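Local structure of Ifi204 (5YZW) at residues S113-R116 against G117-V120; T130-K134 against F135-G139; R183-R186 against H187-M190. The protein probably senses DNA in innate immunity, with a HIN domain of two OB folds that recognises the nucleic acid. All blocks are in the same frame, centred on the assembly; numbering follows the deposited sequence.

Contact 1 (S113-R116 against G117-V120)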
loop_
_atom_site.group_PDB
_atom_site.type_symbol
_atom_site.label_atom_id
_atom_site.label_comp_id
_atom_site.label_asym_id
_atom_site.label_seq_id
_atom_site.Cartn_x
_atom_site.Cartn_y
_atom_site.Cartn_z
ATOM N N SER A 113 11.155 -4.553 15.271
ATOM C CA SER A 113 10.621 -4.000 16.508
ATOM C C SER A 113 9.107 -3.808 16.476
ATOM O O SER A 113 8.519 -3.501 17.521
ATOM C CB SER A 113 11.298 -2.659 16.822
ATOM O OG SER A 113 10.862 -1.643 15.934
ATOM N N GLN A 114 8.462 -4.003 15.329
ATOM C CA GLN A 114 7.046 -3.694 15.182
ATOM C C GLN A 114 6.159 -4.902 15.498
ATOM O O GLN A 114 6.596 -6.059 15.474
ATOM C CB GLN A 114 6.756 -3.190 13.764
ATOM C CG GLN A 114 7.441 -1.875 13.418
ATOM C CD GLN A 114 7.101 -0.767 14.403
ATOM O OE1 GLN A 114 7.890 -0.453 15.299
ATOM N NE2 GLN A 114 5.918 -0.180 14.249
ATOM N N ALA A 115 4.882 -4.613 15.749
ATOM C CA ALA A 115 3.938 -5.638 16.168
ATOM C C ALA A 115 3.605 -6.580 15.017
ATOM O O ALA A 115 3.363 -6.147 13.887
ATOM C CB ALA A 115 2.660 -4.991 16.702
ATOM N N ARG A 116 3.610 -7.876 15.306
ATOM C CA ARG A 116 3.267 -8.869 14.295
ATOM C C ARG A 116 1.809 -8.694 13.888
ATOM O O ARG A 116 0.927 -8.576 14.745
ATOM C CB ARG A 116 3.513 -10.281 14.830
ATOM C CG ARG A 116 4.983 -10.680 14.864
ATOM C CD ARG A 116 5.607 -10.521 16.251
ATOM N NE ARG A 116 6.577 -11.581 16.516
ATOM C CZ ARG A 116 7.237 -11.736 17.660
ATOM N NH1 ARG A 116 7.045 -10.889 18.662
ATOM N NH2 ARG A 116 8.098 -12.742 17.803
ATOM N N GLY A 117 1.555 -8.664 12.583
ATOM C CA GLY A 117 0.225 -8.462 12.049
ATOM C C GLY A 117 -0.016 -7.065 11.513
ATOM O O GLY A 117 -1.056 -6.830 10.894
ATOM N N THR A 118 0.899 -6.135 11.717
ATOM C CA THR A 118 0.725 -4.839 11.084
ATOM C C THR A 118 0.997 -4.957 9.585
ATOM O O THR A 118 1.697 -5.860 9.118
ATOM C CB THR A 118 1.646 -3.812 11.730
ATOM O OG1 THR A 118 2.971 -4.349 11.782
ATOM C CG2 THR A 118 1.194 -3.523 13.156
ATOM N N PHE A 119 0.412 -4.047 8.823
ATOM C CA PHE A 119 0.560 -4.040 7.374
ATOM C C PHE A 119 1.638 -3.051 6.947
ATOM O O PHE A 119 1.724 -1.939 7.467
ATOM C CB PHE A 119 -0.786 -3.730 6.727
ATOM C CG PHE A 119 -1.854 -4.708 7.124
ATOM C CD1 PHE A 119 -1.912 -5.968 6.546
ATOM C CD2 PHE A 119 -2.761 -4.395 8.123
ATOM C CE1 PHE A 119 -2.882 -6.889 6.926
ATOM C CE2 PHE A 119 -3.741 -5.299 8.497
ATOM C CZ PHE A 119 -3.796 -6.561 7.900
ATOM N N VAL A 120 2.477 -3.474 6.014
ATOM C CA VAL A 120 3.733 -2.803 5.696
ATOM C C VAL A 120 3.772 -2.528 4.196
ATOM O O VAL A 120 3.272 -3.330 3.398
ATOM C CB VAL A 120 4.944 -3.663 6.138
ATOM C CG1 VAL A 120 6.265 -3.063 5.647
ATOM C CG2 VAL A 120 4.958 -3.815 7.652
#
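Thr118 folds back on Ala115, and both its hydroxyl and its backbone N-H reach the same carbonyl oxygen. The residues from Ala115 to Thr118 form a type II beta turn. The closing backbone bond runs from Thr118 N to Ala115 O and is 3.3 Å long. Its donor stands above the plane of the carbonyl. The hydroxyl makes the shorter bond. Thr118 OG1 donates to Ala115 O at 2.8 Å and approaches almost in line with the C=O bond. The first torsion of Thr118 explains this reach. At chi1 50°, OG1 sits between the backbone N and the carbonyl carbon, which points it at Ala115 O. The methyl lies beside the backbone N. Thr118 CG2 therefore meets the methyl CB of Ala115 at 4.1 Å, a light apolar touch next to the polar one. Gln114 adds a looser contact, its CB lying 4.4 Å from Thr118 OG1.

Gly117 takes the third place of the turn. Its phi is 104°, and glycine is the usual residue at this position in a type II turn. Its carbonyl oxygen lies over one face of the Phe119 ring, offset toward the rim. The Arg116 side chain sets off away from residues 117-120. Its chain bends at chi2 and chi3, its NE bonds to Ser175 OG, and its side chain touches Trp180.

The turn leads from the loop after helix 108-112 into strand 119-132 of the second OB fold. Gly117 and Thr118 bond through their backbones to Leu173, which the side chains of Gln114 and Thr118 also touch. Two donors from one residue grip Ala115 O. This double hold should fix the rotation of the threonine side chain.

Contact 2 (T130-K134 against F135-G139)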
loop_
_atom_site.group_PDB
_atom_site.type_symbol
_atom_site.label_atom_id
_atom_site.label_comp_id
_atom_site.label_asym_id
_atom_site.label_seq_id
_atom_site.Cartn_x
_atom_site.Cartn_y
_atom_site.Cartn_z
ATOM N N THR A 130 13.023 -18.677 -4.297
ATOM C CA THR A 130 12.774 -20.112 -4.270
ATOM C C THR A 130 11.268 -20.340 -4.235
ATOM O O THR A 130 10.514 -19.498 -3.733
ATOM C CB THR A 130 13.423 -20.821 -3.064
ATOM O OG1 THR A 130 12.512 -20.810 -1.961
ATOM C CG2 THR A 130 14.735 -20.153 -2.633
ATOM N N GLU A 131 10.835 -21.487 -4.771
ATOM C CA GLU A 131 9.425 -21.859 -4.779
ATOM C C GLU A 131 9.247 -23.239 -4.175
ATOM O O GLU A 131 10.079 -24.123 -4.385
ATOM C CB GLU A 131 8.846 -21.857 -6.187
ATOM C CG GLU A 131 9.560 -20.943 -7.166
ATOM C CD GLU A 131 8.949 -20.990 -8.562
ATOM O OE1 GLU A 131 9.631 -20.577 -9.527
ATOM O OE2 GLU A 131 7.783 -21.434 -8.686
ATOM N N ARG A 132 8.112 -23.432 -3.529
ATOM C CA ARG A 132 7.761 -24.704 -2.971
ATOM C C ARG A 132 6.314 -24.809 -2.585
ATOM O O ARG A 132 5.826 -24.094 -1.749
ATOM C CB ARG A 132 8.679 -25.156 -1.823
ATOM C CG ARG A 132 9.083 -24.131 -0.779
ATOM C CD ARG A 132 10.013 -24.718 0.288
ATOM N NE ARG A 132 10.169 -23.833 1.435
ATOM C CZ ARG A 132 11.131 -22.921 1.555
ATOM N NH1 ARG A 132 12.025 -22.777 0.600
ATOM N NH2 ARG A 132 11.204 -22.143 2.624
ATOM N N ASN A 133 5.622 -25.731 -3.212
ATOM C CA ASN A 133 4.206 -25.979 -2.938
ATOM C C ASN A 133 3.360 -24.725 -3.149
ATOM O O ASN A 133 2.600 -24.320 -2.272
ATOM C CB ASN A 133 4.007 -26.533 -1.524
ATOM C CG ASN A 133 4.808 -27.795 -1.278
ATOM O OD1 ASN A 133 6.037 -27.761 -1.223
ATOM N ND2 ASN A 133 4.115 -28.920 -1.139
ATOM N N LYS A 134 3.473 -24.139 -4.347
ATOM C CA LYS A 134 2.672 -23.004 -4.819
ATOM C C LYS A 134 3.062 -21.680 -4.148
ATOM O O LYS A 134 2.701 -20.604 -4.635
ATOM C CB LYS A 134 1.159 -23.269 -4.649
ATOM C CG LYS A 134 0.704 -24.752 -4.716
ATOM C CD LYS A 134 -0.763 -24.953 -4.302
ATOM C CE LYS A 134 -0.986 -24.798 -2.793
ATOM N NZ LYS A 134 0.014 -25.462 -1.919
ATOM N N PHE A 135 3.867 -21.690 -3.111
ATOM C CA PHE A 135 4.283 -20.445 -2.500
ATOM C C PHE A 135 5.542 -20.053 -3.153
ATOM O O PHE A 135 6.173 -20.886 -3.708
ATOM C CB PHE A 135 4.609 -20.651 -1.028
ATOM C CG PHE A 135 3.426 -20.935 -0.194
ATOM C CD1 PHE A 135 2.817 -22.135 -0.260
ATOM C CD2 PHE A 135 2.917 -19.990 0.622
ATOM C CE1 PHE A 135 1.716 -22.407 0.480
ATOM C CE2 PHE A 135 1.818 -20.239 1.361
ATOM C CZ PHE A 135 1.212 -21.454 1.295
ATOM N N ILE A 136 5.915 -18.792 -3.071
ATOM C CA ILE A 136 7.184 -18.293 -3.577
ATOM C C ILE A 136 7.807 -17.352 -2.555
ATOM O O ILE A 136 7.160 -16.411 -2.071
ATOM C CB ILE A 136 7.026 -17.637 -4.958
ATOM C CG1 ILE A 136 8.257 -16.814 -5.306
ATOM C CG2 ILE A 136 5.791 -16.787 -4.998
ATOM C CD1 ILE A 136 8.308 -16.520 -6.744
ATOM N N TYR A 137 9.060 -17.627 -2.213
ATOM C CA TYR A 137 9.773 -16.989 -1.112
ATOM C C TYR A 137 10.865 -16.104 -1.698
ATOM O O TYR A 137 11.773 -16.600 -2.370
ATOM C CB TYR A 137 10.383 -18.039 -0.173
ATOM C CG TYR A 137 9.381 -18.998 0.448
ATOM C CD1 TYR A 137 8.912 -20.105 -0.256
ATOM C CD2 TYR A 137 8.900 -18.791 1.734
ATOM C CE1 TYR A 137 7.988 -20.977 0.308
ATOM C CE2 TYR A 137 7.976 -19.656 2.307
ATOM C CZ TYR A 137 7.526 -20.751 1.592
ATOM O OH TYR A 137 6.611 -21.618 2.164
ATOM N N TYR A 138 10.772 -14.807 -1.451
ATOM C CA TYR A 138 11.772 -13.844 -1.901
ATOM C C TYR A 138 12.612 -13.408 -0.706
ATOM O O TYR A 138 12.098 -12.772 0.220
ATOM C CB TYR A 138 11.118 -12.628 -2.554
ATOM C CG TYR A 138 10.423 -12.894 -3.869
ATOM C CD1 TYR A 138 11.152 -12.974 -5.046
ATOM C CD2 TYR A 138 9.036 -12.994 -3.945
ATOM C CE1 TYR A 138 10.530 -13.194 -6.260
ATOM C CE2 TYR A 138 8.400 -13.206 -5.158
ATOM C CZ TYR A 138 9.160 -13.308 -6.314
ATOM O OH TYR A 138 8.559 -13.520 -7.535
ATOM N N GLY A 139 13.898 -13.753 -0.714
ATOM C CA GLY A 139 14.827 -13.159 0.231
ATOM C C GLY A 139 15.042 -11.692 -0.109
ATOM O O GLY A 139 15.448 -11.365 -1.236
#
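Arg132 lays its guanidinium flat on the ring of Tyr137. The centres are 4.1 Å apart and the planes differ by 13°. This is a stack and also a cation-pi contact, with NH2 over the middle of the ring. The aliphatic part joins in, as Arg132 CG comes within 3.5 Å of Tyr137 CE1. With chi1 at 43° and the chain extended from CG to NE, the arginine reaches diagonally across the hairpin. Thr130 flanks the base of the same ring, its OG1 3.9 Å from Tyr137 CB.

The backbone sets these groups on one face. Strands 119-132 and 135-142 form a beta hairpin with a two-residue loop, a type I' turn from Arg132 to Phe135. Thr130 and Tyr137 are a hydrogen-bonded pair, with Tyr137 N to Thr130 O at 2.8 Å. Arg132 N bonds to Phe135 O at 3.2 Å, while the return bond is weak. At the turn, Lys134 NZ curls back to Asn133 O at 2.8 Å. The same oxygen meets the edge of the Phe135 ring.

Farther out, Phe135 meets the ring of Tyr152, and Tyr137 touches Glu148 and Val150. Ile136, on the other face with Glu131, touches Thr156. The pi face of the tyrosine probably stabilises the guanidinium charge, and the stack holds that group flat near the hairpin tip.

Contact 3 (R183-R186 against H187-M190)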
loop_
_atom_site.group_PDB
_atom_site.type_symbol
_atom_site.label_atom_id
_atom_site.label_comp_id
_atom_site.label_asym_id
_atom_site.label_seq_id
_atom_site.Cartn_x
_atom_site.Cartn_y
_atom_site.Cartn_z
ATOM N N ARG A 183 4.027 -11.290 4.424
ATOM C CA ARG A 183 3.118 -12.207 3.754
ATOM C C ARG A 183 2.119 -11.455 2.888
ATOM O O ARG A 183 1.444 -10.526 3.351
ATOM C CB ARG A 183 2.374 -13.052 4.790
ATOM C CG ARG A 183 3.085 -14.325 5.165
ATOM C CD ARG A 183 2.550 -14.876 6.456
ATOM N NE ARG A 183 3.586 -15.637 7.154
ATOM C CZ ARG A 183 3.922 -16.891 6.853
ATOM N NH1 ARG A 183 3.307 -17.525 5.863
ATOM N NH2 ARG A 183 4.877 -17.506 7.541
ATOM N N SER A 184 2.018 -11.869 1.633
ATOM C CA SER A 184 0.925 -11.417 0.789
ATOM C C SER A 184 -0.407 -11.762 1.442
ATOM O O SER A 184 -0.564 -12.833 2.035
ATOM C CB SER A 184 1.031 -12.074 -0.584
ATOM O OG SER A 184 0.689 -13.451 -0.497
ATOM N N VAL A 185 -1.361 -10.836 1.346
ATOM C CA VAL A 185 -2.715 -11.006 1.866
ATOM C C VAL A 185 -3.701 -10.486 0.824
ATOM O O VAL A 185 -3.312 -10.026 -0.257
ATOM C CB VAL A 185 -2.936 -10.284 3.216
ATOM C CG1 VAL A 185 -2.141 -10.954 4.353
ATOM C CG2 VAL A 185 -2.605 -8.813 3.089
ATOM N N ARG A 186 -4.990 -10.523 1.183
ATOM C CA ARG A 186 -6.061 -10.287 0.215
ATOM C C ARG A 186 -5.922 -8.946 -0.524
ATOM O O ARG A 186 -6.211 -8.866 -1.727
ATOM C CB ARG A 186 -7.413 -10.359 0.922
ATOM C CG ARG A 186 -8.614 -10.246 -0.020
ATOM C CD ARG A 186 -9.893 -10.531 0.732
ATOM N NE ARG A 186 -11.098 -10.101 0.022
ATOM C CZ ARG A 186 -11.659 -10.766 -0.987
ATOM N NH1 ARG A 186 -11.118 -11.894 -1.427
ATOM N NH2 ARG A 186 -12.764 -10.300 -1.558
ATOM N N HIS A 187 -5.511 -7.880 0.169
ATOM C CA HIS A 187 -5.424 -6.561 -0.468
ATOM C C HIS A 187 -4.010 -6.209 -0.904
ATOM O O HIS A 187 -3.748 -5.048 -1.240
ATOM C CB HIS A 187 -5.958 -5.459 0.452
ATOM C CG HIS A 187 -7.407 -5.607 0.795
ATOM N ND1 HIS A 187 -7.963 -5.076 1.940
ATOM C CD2 HIS A 187 -8.414 -6.237 0.145
ATOM C CE1 HIS A 187 -9.246 -5.385 1.985
ATOM N NE2 HIS A 187 -9.543 -6.093 0.910
ATOM N N SER A 188 -3.094 -7.176 -0.904
ATOM C CA SER A 188 -1.715 -6.876 -1.250
ATOM C C SER A 188 -1.572 -6.517 -2.714
ATOM O O SER A 188 -2.354 -6.921 -3.585
ATOM C CB SER A 188 -0.761 -8.058 -0.953
ATOM O OG SER A 188 -0.786 -8.426 0.413
ATOM N N TYR A 189 -0.503 -5.782 -2.981
ATOM C CA TYR A 189 -0.133 -5.427 -4.338
ATOM C C TYR A 189 1.384 -5.374 -4.388
ATOM O O TYR A 189 2.041 -4.999 -3.414
ATOM C CB TYR A 189 -0.744 -4.064 -4.768
ATOM C CG TYR A 189 -0.209 -3.586 -6.105
ATOM C CD1 TYR A 189 -0.773 -4.026 -7.302
ATOM C CD2 TYR A 189 0.871 -2.718 -6.175
ATOM C CE1 TYR A 189 -0.263 -3.607 -8.542
ATOM C CE2 TYR A 189 1.382 -2.290 -7.397
ATOM C CZ TYR A 189 0.822 -2.736 -8.577
ATOM O OH TYR A 189 1.341 -2.299 -9.784
ATOM N N MET A 190 1.942 -5.747 -5.530
ATOM C CA MET A 190 3.377 -5.629 -5.693
ATOM C C MET A 190 3.688 -5.461 -7.169
ATOM O O MET A 190 2.920 -5.895 -8.032
ATOM C CB MET A 190 4.112 -6.858 -5.130
ATOM C CG MET A 190 3.667 -8.183 -5.737
ATOM S SD MET A 190 4.501 -9.630 -5.008
ATOM C CE MET A 190 5.988 -8.875 -4.435
HETATM O O HOH W 1 -12.322 -7.424 0.426
#
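Val185 and Ser188 close a type I beta turn, with Ser188 N bonded to Val185 O at 2.9 Å and its donor well above the carbonyl plane. The turn links strands 180-183 and 189-192 of the second OB fold and faces the first OB fold. The Ser188 side chain reaches back over it. Ser188 OG accepts the N-H of Val185 at 2.6 Å, a nearly straight bond at 170°. The same hydroxyl donates to Cys170 O, so this buried group both accepts and donates a hydrogen bond. Val185 CG2 lies close beside it, 3.3 Å from Ser188 OG.

At the corner of the turn, Arg186 and His187 run obliquely to each other. The arginine leaves with CG opposite the backbone N, chi1 -175°, and stays extended to NE. Its NH2 forms a salt bridge with Asp25. His187 ND1 bonds to Lys47 NZ, and its ring meets Phe49 edge to face. These partners tie the turn to the first fold. The guanidinium and imidazole planes stand 51° apart, and one water joins their edges, 3.0 Å from Arg186 NE and 3.1 Å from His187 NE2.

How the contacts relate
All three contacts are surface turns that reach the same sheet of the second OB fold. Contacts 1 and 2 share strand 119-132: one lies at its start, the other at its far end. Their centres are about 22 Å apart. Contact 3 lies between other strands, its centre about 14 Å from that of contact 1 and about 15 Å from that of contact 2. None touches another. Contact 2 is the most peripheral, and its side chains interact through a cation-pi stack. A hydroxyl secures the other two turns, donating to the backbone in contact 1 and accepting from it in contact 3. Charged and aromatic partners join contact 3, nearest the chain centre, to the first OB fold.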